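Phosphatidylglycerol lysyltransferase C-terminal domain-containing protein (Bacteroides thetaiotaomicron, PDB 2HQY) is of unknown function but binds coenzyme A and probably acts as an acyltransferase-like enzyme related to the C-terminal domain of phosphatidylglycerol lysyltransferases. Local coordinates at residues Cys35-Arg38 with Phe39-Thr43; Pro159-Pro162 with Asp163-Gln166; Arg256-Glu259 with Gln260-Tyr263. One frame throughout, in Å; residues are numbered along the deposited sequence.

Interaction 1 (Cys35-Arg38 with Phe39-Thr43)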
loop_
_atom_site.group_PDB
_atom_site.type_symbol
_atom_site.label_atom_id
_atom_site.label_comp_id
_atom_site.label_asym_id
_atom_site.label_seq_id
_atom_site.Cartn_x
_atom_site.Cartn_y
_atom_site.Cartn_z
ATOM N N CYS A 35 -6.936 -6.304 3.522
ATOM C CA CYS A 35 -5.545 -5.955 3.806
ATOM C C CYS A 35 -4.654 -6.076 2.569
ATOM O O CYS A 35 -3.757 -5.225 2.353
ATOM C CB CYS A 35 -4.988 -6.888 4.879
ATOM S SG CYS A 35 -5.681 -6.591 6.512
ATOM N N SER A 36 -4.888 -7.145 1.796
ATOM C CA SER A 36 -4.012 -7.520 0.673
ATOM C C SER A 36 -4.126 -6.533 -0.485
ATOM O O SER A 36 -3.176 -6.370 -1.250
ATOM C CB SER A 36 -4.299 -8.948 0.157
ATOM O OG SER A 36 -4.046 -9.945 1.141
ATOM N N TRP A 37 -5.293 -5.888 -0.612
ATOM C CA TRP A 37 -5.503 -4.871 -1.661
ATOM C C TRP A 37 -5.309 -3.423 -1.200
ATOM O O TRP A 37 -5.507 -2.472 -1.981
ATOM C CB TRP A 37 -6.870 -5.071 -2.365
ATOM C CG TRP A 37 -6.845 -6.302 -3.277
ATOM C CD1 TRP A 37 -7.116 -7.593 -2.924
ATOM C CD2 TRP A 37 -6.462 -6.332 -4.657
ATOM N NE1 TRP A 37 -6.952 -8.431 -4.017
ATOM C CE2 TRP A 37 -6.552 -7.681 -5.092
ATOM C CE3 TRP A 37 -6.087 -5.347 -5.579
ATOM C CZ2 TRP A 37 -6.258 -8.070 -6.407
ATOM C CZ3 TRP A 37 -5.805 -5.732 -6.900
ATOM C CH2 TRP A 37 -5.891 -7.093 -7.294
ATOM N N ARG A 38 -4.918 -3.245 0.069
ATOM C CA ARG A 38 -4.693 -1.898 0.607
ATOM C C ARG A 38 -3.639 -1.117 -0.219
ATOM O O ARG A 38 -3.697 0.111 -0.331
ATOM C CB ARG A 38 -4.252 -2.003 2.068
ATOM C CG ARG A 38 -4.109 -0.639 2.814
ATOM C CD ARG A 38 -3.381 -0.845 4.150
ATOM N NE ARG A 38 -2.050 -1.388 3.892
ATOM C CZ ARG A 38 -1.358 -2.161 4.717
ATOM N NH1 ARG A 38 -1.841 -2.472 5.922
ATOM N NH2 ARG A 38 -0.150 -2.594 4.324
ATOM N N PHE A 39 -2.671 -1.843 -0.780
ATOM C CA PHE A 39 -1.578 -1.219 -1.541
ATOM C C PHE A 39 -2.180 -0.456 -2.738
ATOM O O PHE A 39 -1.589 0.484 -3.215
ATOM C CB PHE A 39 -0.589 -2.268 -2.061
ATOM C CG PHE A 39 -1.067 -2.953 -3.301
ATOM C CD1 PHE A 39 -0.741 -2.449 -4.573
ATOM C CD2 PHE A 39 -1.936 -4.058 -3.212
ATOM C CE1 PHE A 39 -1.259 -3.072 -5.764
ATOM C CE2 PHE A 39 -2.485 -4.664 -4.389
ATOM C CZ PHE A 39 -2.131 -4.169 -5.666
ATOM N N LEU A 40 -3.351 -0.887 -3.218
ATOM C CA LEU A 40 -3.917 -0.261 -4.419
ATOM C C LEU A 40 -4.868 0.894 -4.054
ATOM O O LEU A 40 -5.005 1.884 -4.809
ATOM C CB LEU A 40 -4.647 -1.311 -5.256
ATOM C CG LEU A 40 -5.146 -0.864 -6.651
ATOM C CD1 LEU A 40 -3.967 -0.306 -7.481
ATOM C CD2 LEU A 40 -5.794 -2.048 -7.373
ATOM N N TYR A 41 -5.572 0.740 -2.936
ATOM C CA TYR A 41 -6.687 1.662 -2.587
ATOM C C TYR A 41 -6.466 2.561 -1.379
ATOM O O TYR A 41 -7.364 3.314 -0.995
ATOM C CB TYR A 41 -7.953 0.838 -2.343
ATOM C CG TYR A 41 -8.329 -0.005 -3.537
ATOM C CD1 TYR A 41 -8.591 0.594 -4.778
ATOM C CD2 TYR A 41 -8.430 -1.395 -3.430
ATOM C CE1 TYR A 41 -8.941 -0.196 -5.896
ATOM C CE2 TYR A 41 -8.775 -2.189 -4.541
ATOM C CZ TYR A 41 -9.023 -1.576 -5.762
ATOM O OH TYR A 41 -9.369 -2.345 -6.865
ATOM N N ASP A 42 -5.298 2.451 -0.747
ATOM C CA ASP A 42 -5.010 3.225 0.476
ATOM C C ASP A 42 -6.153 3.065 1.490
ATOM O O ASP A 42 -6.600 4.031 2.105
ATOM C CB ASP A 42 -4.794 4.711 0.146
ATOM C CG ASP A 42 -3.475 4.978 -0.579
ATOM O OD1 ASP A 42 -2.611 4.072 -0.718
ATOM O OD2 ASP A 42 -3.321 6.135 -1.008
ATOM N N THR A 43 -6.609 1.830 1.657
ATOM C CA THR A 43 -7.837 1.474 2.381
ATOM C C THR A 43 -7.818 1.878 3.858
ATOM O O THR A 43 -6.841 1.607 4.570
ATOM C CB THR A 43 -8.078 -0.033 2.204
ATOM O OG1 THR A 43 -8.099 -0.295 0.783
ATOM C CG2 THR A 43 -9.365 -0.503 2.868
HETATM O O HOH W 1 -1.699 -4.414 0.706
#
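L40 and F39 reach the indole of W37, and Y41 packs against W37 CB. L40 comes to the ring edge, in its plane, with CD2 3.7 Å from W37 CZ3. F39 lies alongside, its CE2 3.9 Å from W37 CE3; the two ring planes are inclined by 34°. A chi1 of 80° puts CG of F39 between its own N and carbonyl carbon, and the ring edge then faces S36 O, 3.3 Å from F39 CD2.

Behind these side chains, W37 O accepts from L40 N at 2.9 Å and weakly from Y41 N, while R38 O accepts from D42 N at 2.9 Å. D42 then leaves the helix with positive phi. At the break between helices 31-36 and 38-41, water 1 accepts from F39 N (3.1 Å) and lies 2.8 Å from C35 O, one of several acceptors around it.

The charged ends turn to the second subunit: R38 NH1 binds I7 O and D6 of that subunit, and D42 OD1 pairs with its R192. W37 packs on A193 of helix 185-199, while F39, R38 and D42 all join the subunit interface. R38 and D42 are buried there; the two R38 NE groups approach each other across it, a charge that D6 of the second subunit probably offsets.

Interaction 2 (Pro159-Pro162 with Asp163-Gln166); sequences PITP and DRIQ
R164 runs back past T161 to P159. Its CB sits 3.6 Å from T161 O, and CG comes closer to the threonine hydroxyl, 3.4 Å from T161 OG1. CD is about equally far from that OG1 and from P159 O. NE and CZ pass T161 OG1 at 4.1 and 4.0 Å. With the chain extended from CG to NE, the guanidinium is carried back to the end of strand 156-159, where NH2 donates to P159 O at 3.2 Å with an N-H...O angle of 144°; the acceptor is tilted 23° from the guanidinium plane. T161 CG2 packs 3.6 Å from the same R164 NH2.

The backbone turn itself is held by R164 N, which binds T161 O at 2.9 Å, and by a weak bond from I165 N to P162 O. Water 2 donates to that P162 O and accepts from Q166 N, bridging the two. In one of its two modelled conformers, I165 crosses I160 at about a right angle, CD1 3.6 Å from I160 CG2.

D163 OD1 reaches K88 of the second subunit in a salt bridge. Within the chain, the turn leads from strand 156-159 into helix 165-179; I160 and I165 pack on F201 of helix 201-204, and I160 and R164 touch I210 of strand 207-213.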
loop_
_atom_site.group_PDB
_atom_site.type_symbol
_atom_site.label_atom_id
_atom_site.label_comp_id
_atom_site.label_asym_id
_atom_site.label_seq_id
_atom_site.Cartn_x
_atom_site.Cartn_y
_atom_site.Cartn_z
ATOM N N PRO A 159 -2.005 -29.077 2.741
ATOM C CA PRO A 159 -2.397 -27.752 3.187
ATOM C C PRO A 159 -1.210 -26.794 3.055
ATOM O O PRO A 159 -0.044 -27.232 3.057
ATOM C CB PRO A 159 -2.744 -27.953 4.672
ATOM C CG PRO A 159 -2.951 -29.435 4.823
ATOM C CD PRO A 159 -2.029 -30.061 3.854
ATOM N N ILE A 160 -1.495 -25.514 2.914
ATOM C CA ILE A 160 -0.430 -24.522 2.986
ATOM C C ILE A 160 0.018 -24.400 4.448
ATOM O O ILE A 160 -0.797 -24.160 5.344
ATOM C CB ILE A 160 -0.834 -23.132 2.417
ATOM C CG1 ILE A 160 -1.063 -23.219 0.889
ATOM C CG2 ILE A 160 0.272 -22.114 2.710
ATOM C CD1 ILE A 160 -1.588 -21.926 0.247
ATOM N N THR A 161 1.306 -24.660 4.680
ATOM C CA THR A 161 1.915 -24.518 5.998
ATOM C C THR A 161 3.035 -23.500 5.831
ATOM O O THR A 161 3.436 -23.179 4.675
ATOM C CB THR A 161 2.547 -25.847 6.479
ATOM O OG1 THR A 161 3.419 -26.318 5.451
ATOM C CG2 THR A 161 1.470 -26.886 6.766
ATOM N N PRO A 162 3.559 -22.981 6.960
ATOM C CA PRO A 162 4.667 -22.018 6.876
ATOM C C PRO A 162 5.833 -22.466 6.023
ATOM O O PRO A 162 6.320 -21.661 5.242
ATOM C CB PRO A 162 5.067 -21.811 8.357
ATOM C CG PRO A 162 3.738 -21.928 9.068
ATOM C CD PRO A 162 3.117 -23.146 8.365
ATOM N N ASP A 163 6.249 -23.731 6.121
ATOM C CA ASP A 163 7.392 -24.196 5.332
ATOM C C ASP A 163 7.108 -24.325 3.836
ATOM O O ASP A 163 8.041 -24.450 3.035
ATOM C CB ASP A 163 7.917 -25.544 5.840
ATOM C CG ASP A 163 9.288 -25.894 5.246
ATOM O OD1 ASP A 163 10.199 -24.995 5.177
ATOM O OD2 ASP A 163 9.460 -27.068 4.820
ATOM N N ARG A 164 5.822 -24.292 3.473
ATOM C CA ARG A 164 5.399 -24.437 2.086
ATOM C C ARG A 164 4.994 -23.119 1.415
ATOM O O ARG A 164 4.584 -23.125 0.245
ATOM C CB ARG A 164 4.269 -25.470 1.975
ATOM C CG ARG A 164 4.683 -26.889 2.399
ATOM C CD ARG A 164 3.560 -27.896 2.113
ATOM N NE ARG A 164 3.900 -29.223 2.626
ATOM C CZ ARG A 164 3.248 -29.843 3.613
ATOM N NH1 ARG A 164 3.651 -31.050 3.987
ATOM N NH2 ARG A 164 2.182 -29.298 4.209
ATOM N N ILE A 165 5.136 -22.000 2.130
ATOM C CA ILE A 165 4.833 -20.686 1.555
ATOM C C ILE A 165 5.763 -20.405 0.379
ATOM O O ILE A 165 5.315 -19.923 -0.689
ATOM C CB ILE A 165 4.950 -19.552 2.614
ATOM C CG1 ILE A 165 4.030 -19.819 3.826
ATOM C CG2 ILE A 165 4.674 -18.180 1.976
ATOM C CD1 ILE A 165 2.536 -19.464 3.622
ATOM N N GLN A 166 7.053 -20.722 0.558
ATOM C CA GLN A 166 8.023 -20.447 -0.509
ATOM C C GLN A 166 7.678 -21.141 -1.850
ATOM O O GLN A 166 7.865 -20.545 -2.947
ATOM C CB GLN A 166 9.468 -20.734 -0.072
ATOM C CG GLN A 166 10.501 -20.234 -1.082
ATOM C CD GLN A 166 10.421 -18.721 -1.274
ATOM O OE1 GLN A 166 10.472 -17.977 -0.306
ATOM N NE2 GLN A 166 10.312 -18.269 -2.533
HETATM O O HOH W 2 8.292 -21.140 3.241
#

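Interaction 3 (Arg256-Glu259 with Gln260-Tyr263)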
loop_
_atom_site.group_PDB
_atom_site.type_symbol
_atom_site.label_atom_id
_atom_site.label_comp_id
_atom_site.label_asym_id
_atom_site.label_seq_id
_atom_site.Cartn_x
_atom_site.Cartn_y
_atom_site.Cartn_z
ATOM N N ARG A 256 -11.789 -29.317 2.273
ATOM C CA ARG A 256 -11.145 -28.833 3.507
ATOM C C ARG A 256 -11.888 -27.637 4.130
ATOM O O ARG A 256 -11.689 -27.310 5.304
ATOM C CB ARG A 256 -9.689 -28.455 3.224
ATOM C CG ARG A 256 -8.823 -29.603 2.671
ATOM C CD ARG A 256 -8.814 -30.840 3.602
ATOM N NE ARG A 256 -7.841 -31.823 3.111
ATOM C CZ ARG A 256 -6.621 -32.045 3.599
ATOM N NH1 ARG A 256 -6.178 -31.409 4.689
ATOM N NH2 ARG A 256 -5.866 -32.970 3.002
ATOM N N ILE A 257 -12.738 -26.983 3.351
ATOM C CA ILE A 257 -13.517 -25.863 3.867
ATOM C C ILE A 257 -14.563 -26.403 4.860
ATOM O O ILE A 257 -15.305 -27.344 4.521
ATOM C CB ILE A 257 -14.207 -25.089 2.697
ATOM C CG1 ILE A 257 -13.151 -24.351 1.853
ATOM C CG2 ILE A 257 -15.306 -24.147 3.255
ATOM C CD1 ILE A 257 -13.692 -23.785 0.506
ATOM N N PRO A 258 -14.582 -25.865 6.095
ATOM C CA PRO A 258 -15.501 -26.334 7.139
ATOM C C PRO A 258 -16.975 -26.314 6.698
ATOM O O PRO A 258 -17.381 -25.426 5.953
ATOM C CB PRO A 258 -15.245 -25.346 8.275
ATOM C CG PRO A 258 -13.800 -24.951 8.092
ATOM C CD PRO A 258 -13.688 -24.804 6.600
ATOM N N GLU A 259 -17.762 -27.280 7.168
ATOM C CA GLU A 259 -19.141 -27.479 6.687
ATOM C C GLU A 259 -20.098 -26.326 6.979
ATOM O O GLU A 259 -21.081 -26.168 6.266
ATOM C CB GLU A 259 -19.747 -28.823 7.165
ATOM C CG GLU A 259 -19.257 -30.026 6.334
ATOM C CD GLU A 259 -20.190 -31.246 6.360
ATOM O OE1 GLU A 259 -20.258 -31.942 5.311
ATOM O OE2 GLU A 259 -20.844 -31.527 7.405
ATOM N N GLN A 260 -19.810 -25.516 7.996
ATOM C CA GLN A 260 -20.687 -24.379 8.314
ATOM C C GLN A 260 -20.730 -23.344 7.177
ATOM O O GLN A 260 -21.674 -22.562 7.062
ATOM C CB GLN A 260 -20.303 -23.714 9.641
ATOM C CG GLN A 260 -18.945 -23.010 9.663
ATOM C CD GLN A 260 -17.875 -23.817 10.394
ATOM O OE1 GLN A 260 -17.010 -23.237 11.049
ATOM N NE2 GLN A 260 -17.944 -25.147 10.311
ATOM N N TYR A 261 -19.699 -23.352 6.329
ATOM C CA TYR A 261 -19.679 -22.467 5.152
ATOM C C TYR A 261 -20.444 -23.128 4.022
ATOM O O TYR A 261 -19.869 -23.855 3.209
ATOM C CB TYR A 261 -18.222 -22.110 4.762
ATOM C CG TYR A 261 -17.512 -21.532 5.952
ATOM C CD1 TYR A 261 -17.888 -20.279 6.466
ATOM C CD2 TYR A 261 -16.505 -22.240 6.597
ATOM C CE1 TYR A 261 -17.274 -19.749 7.583
ATOM C CE2 TYR A 261 -15.854 -21.703 7.725
ATOM C CZ TYR A 261 -16.261 -20.474 8.205
ATOM O OH TYR A 261 -15.668 -19.970 9.315
ATOM N N ILE A 262 -21.752 -22.884 4.011
ATOM C CA ILE A 262 -22.688 -23.393 3.014
ATOM C C ILE A 262 -22.336 -22.908 1.613
ATOM O O ILE A 262 -22.533 -23.640 0.636
ATOM C CB ILE A 262 -24.156 -22.964 3.402
ATOM C CG1 ILE A 262 -24.657 -23.835 4.559
ATOM C CG2 ILE A 262 -25.138 -23.164 2.273
ATOM C CD1 ILE A 262 -24.309 -23.337 5.906
ATOM N N TYR A 263 -21.816 -21.676 1.531
ATOM C CA TYR A 263 -21.547 -21.020 0.259
ATOM C C TYR A 263 -20.059 -20.832 0.056
ATOM O O TYR A 263 -19.320 -20.590 1.012
ATOM C CB TYR A 263 -22.223 -19.653 0.200
ATOM C CG TYR A 263 -23.703 -19.766 0.389
ATOM C CD1 TYR A 263 -24.492 -20.309 -0.609
ATOM C CD2 TYR A 263 -24.299 -19.371 1.577
ATOM C CE1 TYR A 263 -25.872 -20.455 -0.436
ATOM C CE2 TYR A 263 -25.681 -19.505 1.763
ATOM C CZ TYR A 263 -26.447 -20.043 0.744
ATOM O OH TYR A 263 -27.809 -20.175 0.897
#
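P258 and Y261 meet in the snug part of this turn, which centres on the buried Y261 and I257, with P258 and Q260 closing it from the exposed side. The proline ring crosses the tyrosine obliquely, CB 3.7 Å from Y261 CE2, while its CG stands at the edge of the phenol ring, in the ring plane. One face of the same ring is taken by the neighbouring Q260, whose CG lies 3.8 Å above the plane and over the ring centre. I257 crosses the tyrosine side chain at about a right angle and sets CG2 3.9 Å from Y261 CB.

Q260 is bent twice. Its CG sits between its own N and carbonyl carbon (chi1 67°), and a further bend at chi2 swings the amide back toward the proline, so that NE2 lies 3.4 Å from P258 CB, a contact with a carbon and not a polar bond.

The backbone of P258 to Y261 is a type I beta turn, closed by Y261 N donating to P258 O at 3.1 Å with an angle of 156°. An inverse gamma turn centred on Y261 overlaps its end, with a weak bond from I262 N to Q260 O. These two turns bring the chain from helix 245-256 round to strand 263-265.

On the covered side, I257 packs on F231 of strand 230-238 and Y261 on M20, and R127 gives I257 O a weak hydrogen bond. The outer side is much looser. E259 touches the second half of the turn mainly through CB, 3.4 Å from Q260 N, and its extended side chain runs outward into an exposed position, where OE1 makes a long, weak ion pair with R127. I262 is likewise exposed.

Overall arrangement
Interactions 2 and 3 touch: P159 CG packs 3.8 Å from R256 NH1, joining the end of strand 156-159 to the end of helix 245-256, although their centres are 22 Å apart. Interaction 1 stands apart, with nearest atoms about 12 Å from interaction 2 and about 17 Å from interaction 3, which is on the opposite side of the chain's centre. It is also the one beside the pocket: the W37 side chain is about 7 Å from bound coenzyme A and about 5 Å from that of E190. Interactions 2 and 3 lie away from the pocket, though they adjoin the helices 165-179 and 245-256 that carry the coenzyme A-binding W175 and Y246. Interactions 1 and 2 both reach the second subunit.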